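Local coordinates for glycosyltransferase Gtf1 (Streptococcus gordonii, PDB 5E9T), which is a glycosyltransferase of the GT-B type, with two Rossmann-like domains and an added extended beta-sheet domain, at residues A[283-287]-A[299-303]. The protein carries 1 engineered substitution. Sequence-based numbering, arbitrary orientation.
Sequences KRILE and QIATI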
ATOM      1  N   LYS A 283      12.012 -21.235 -32.557  1.00 55.07           N
ATOM      2  CA  LYS A 283      10.579 -21.467 -32.471  1.00 51.80           C
ATOM      3  C   LYS A 283      10.293 -22.913 -32.103  1.00 55.48           C
ATOM      4  O   LYS A 283       9.487 -23.193 -31.209  1.00 54.30           O
ATOM      5  CB  LYS A 283       9.923 -21.095 -33.797  1.00 52.41           C
ATOM      6  CG  LYS A 283       8.417 -20.995 -33.751  1.00 55.56           C
ATOM      7  CD  LYS A 283       7.762 -22.288 -34.195  1.00 56.26           C
ATOM      8  CE  LYS A 283       6.404 -22.018 -34.815  1.00 52.07           C
ATOM      9  NZ  LYS A 283       6.520 -21.117 -35.997  1.00 45.92           N
ATOM     10  N   ARG A 284      10.978 -23.851 -32.760  1.00 62.92           N
ATOM     11  CA  ARG A 284      10.730 -25.259 -32.485  1.00 64.46           C
ATOM     12  C   ARG A 284      11.234 -25.654 -31.101  1.00 62.71           C
ATOM     13  O   ARG A 284      10.550 -26.391 -30.381  1.00 73.31           O
ATOM     14  CB  ARG A 284      11.366 -26.123 -33.573  1.00 70.01           C
ATOM     15  CG  ARG A 284      10.590 -26.118 -34.891  1.00 78.12           C
ATOM     16  CD  ARG A 284      11.241 -27.029 -35.919  1.00 80.41           C
ATOM     17  NE  ARG A 284      12.633 -27.294 -35.578  1.00 79.52           N
ATOM     18  CZ  ARG A 284      13.673 -26.809 -36.248  1.00 80.08           C
ATOM     19  NH1 ARG A 284      13.481 -26.039 -37.311  1.00 77.59           N
ATOM     20  NH2 ARG A 284      14.906 -27.099 -35.856  1.00 84.23           N
ATOM     21  N   ILE A 285      12.407 -25.161 -30.694  1.00 53.84           N
ATOM     22  CA  ILE A 285      12.940 -25.529 -29.382  1.00 52.25           C
ATOM     23  C   ILE A 285      11.985 -25.082 -28.281  1.00 52.09           C
ATOM     24  O   ILE A 285      11.484 -25.897 -27.498  1.00 57.00           O
ATOM     25  CB  ILE A 285      14.349 -24.944 -29.176  1.00 51.71           C
ATOM     26  CG1 ILE A 285      15.299 -25.461 -30.254  1.00 54.41           C
ATOM     27  CG2 ILE A 285      14.879 -25.325 -27.802  1.00 45.80           C
ATOM     28  CD1 ILE A 285      15.406 -26.973 -30.295  1.00 59.44           C
ATOM     29  N   LEU A 286      11.691 -23.780 -28.228  1.00 50.90           N
ATOM     30  CA  LEU A 286      10.781 -23.257 -27.213  1.00 48.21           C
ATOM     31  C   LEU A 286       9.395 -23.880 -27.326  1.00 51.74           C
ATOM     32  O   LEU A 286       8.706 -24.050 -26.313  1.00 53.93           O
ATOM     33  CB  LEU A 286      10.697 -21.733 -27.330  1.00 42.26           C
ATOM     34  CG  LEU A 286       9.588 -20.985 -26.589  1.00 36.75           C
ATOM     35  CD1 LEU A 286       9.776 -21.063 -25.082  1.00 38.11           C
ATOM     36  CD2 LEU A 286       9.532 -19.539 -27.061  1.00 34.60           C
ATOM     37  N   GLU A 287       8.978 -24.242 -28.542  1.00 55.53           N
ATOM     38  CA  GLU A 287       7.660 -24.843 -28.728  1.00 60.77           C
ATOM     39  C   GLU A 287       7.521 -26.140 -27.939  1.00 60.92           C
ATOM     40  O   GLU A 287       6.469 -26.398 -27.342  1.00 63.39           O
ATOM     41  CB  GLU A 287       7.406 -25.092 -30.215  1.00 64.32           C
ATOM     42  CG  GLU A 287       5.959 -25.347 -30.577  1.00 71.27           C
ATOM     43  CD  GLU A 287       5.711 -25.211 -32.064  1.00 81.50           C
ATOM     44  OE1 GLU A 287       6.693 -25.267 -32.831  1.00 81.80           O
ATOM     45  OE2 GLU A 287       4.539 -25.041 -32.464  1.00 89.33           O
ATOM     46  N   GLN A 299       0.885 -19.605 -29.204  1.00 37.72           N
ATOM     47  CA  GLN A 299       1.327 -19.346 -30.564  1.00 44.24           C
ATOM     48  C   GLN A 299       2.699 -18.694 -30.539  1.00 45.46           C
ATOM     49  O   GLN A 299       2.912 -17.687 -29.859  1.00 45.95           O
ATOM     50  CB  GLN A 299       0.340 -18.454 -31.317  1.00 48.67           C
ATOM     51  CG  GLN A 299       0.929 -17.957 -32.636  1.00 61.02           C
ATOM     52  CD  GLN A 299      -0.090 -17.322 -33.560  1.00 73.67           C
ATOM     53  OE1 GLN A 299      -1.253 -17.146 -33.199  1.00 78.63           O
ATOM     54  NE2 GLN A 299       0.345 -16.976 -34.768  1.00 75.17           N
ATOM     55  N   ILE A 300       3.636 -19.285 -31.271  1.00 44.62           N
ATOM     56  CA  ILE A 300       4.973 -18.738 -31.436  1.00 41.50           C
ATOM     57  C   ILE A 300       5.179 -18.479 -32.920  1.00 45.92           C
ATOM     58  O   ILE A 300       4.952 -19.369 -33.747  1.00 53.58           O
ATOM     59  CB  ILE A 300       6.050 -19.684 -30.877  1.00 42.23           C
ATOM     60  CG1 ILE A 300       5.679 -20.120 -29.457  1.00 41.04           C
ATOM     61  CG2 ILE A 300       7.409 -19.003 -30.876  1.00 43.68           C
ATOM     62  CD1 ILE A 300       6.682 -21.052 -28.817  1.00 38.63           C
ATOM     63  N   ALA A 301       5.576 -17.257 -33.257  1.00 43.61           N
ATOM     64  CA  ALA A 301       5.755 -16.846 -34.639  1.00 45.76           C
ATOM     65  C   ALA A 301       7.212 -16.492 -34.885  1.00 48.57           C
ATOM     66  O   ALA A 301       7.928 -16.072 -33.970  1.00 53.34           O
ATOM     67  CB  ALA A 301       4.858 -15.651 -34.983  1.00 44.96           C
ATOM     68  N   THR A 302       7.651 -16.665 -36.128  1.00 43.85           N
ATOM     69  CA  THR A 302       9.042 -16.426 -36.496  1.00 47.54           C
ATOM     70  C   THR A 302       9.116 -15.194 -37.387  1.00 51.55           C
ATOM     71  O   THR A 302       8.592 -15.197 -38.508  1.00 51.68           O
ATOM     72  CB  THR A 302       9.646 -17.635 -37.205  1.00 48.15           C
ATOM     73  OG1 THR A 302       9.257 -18.836 -36.526  1.00 50.90           O
ATOM     74  CG2 THR A 302      11.159 -17.539 -37.207  1.00 48.51           C
ATOM     75  N   ILE A 303       9.759 -14.146 -36.884  1.00 50.30           N
ATOM     76  CA  ILE A 303      10.112 -12.985 -37.695  1.00 46.45           C
ATOM     77  C   ILE A 303      11.615 -12.780 -37.540  1.00 44.84           C
ATOM     78  O   ILE A 303      12.137 -12.877 -36.421  1.00 45.81           O
ATOM     79  CB  ILE A 303       9.315 -11.739 -37.266  1.00 46.57           C
ATOM     80  CG1 ILE A 303       7.884 -11.788 -37.812  1.00 53.98           C
ATOM     81  CG2 ILE A 303      10.020 -10.458 -37.687  1.00 43.75           C
ATOM     82  CD1 ILE A 303       6.930 -12.614 -36.977  1.00 60.64           C
TER
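In the last beta-alpha-beta unit of the Rossmann-like domain built on the seven-stranded parallel sheet, as in GT-B glycosyltransferases, helix 280-293 runs back over strand 299-302, and Lys283, Leu286 and Glu287 meet Ile300 and Thr302. The short segment axes are nearly antiparallel (166°) and approach to 9.1 Å. Ile300 contributes the largest share of the buried surface. Its CG1 stands anti to the residue's own carbonyl carbon, and the extended chi2 (-180°) carries CD1 on to the helix; there it sits 3.7 Å from CG of Leu286, and it also reaches the backbone of Glu287, with CD1 3.9 Å from Glu287 CA. The other branch, CG2, packs against the aliphatic part of Lys283, 3.6 Å from its CG. That lysine runs past Ile300 in the opposite direction and bends at chi2 (-95°) and again at chi4, which brings its far end beside the strand backbone: Lys283 CE is 3.2 Å from Ile300 O, and Lys283 NZ 3.3 Å from the same oxygen. Thr302 meets Lys283 at about a right angle, with OG1 3.6 Å from both CB and NZ of the lysine. Lys283 NZ also has a long, weak ion pair with Glu280, one turn earlier on the helix. Val277, on the neighbouring strand 274-277, touches Lys283, Leu286 and Ile300, while Phe290 further along the helix also packs on Ile300. Leu496 of helix 486-500 meets Gln299 and Ala301 on the strand's other face, and Ile303 just beyond it, leaving this edge strand sandwiched between two helices.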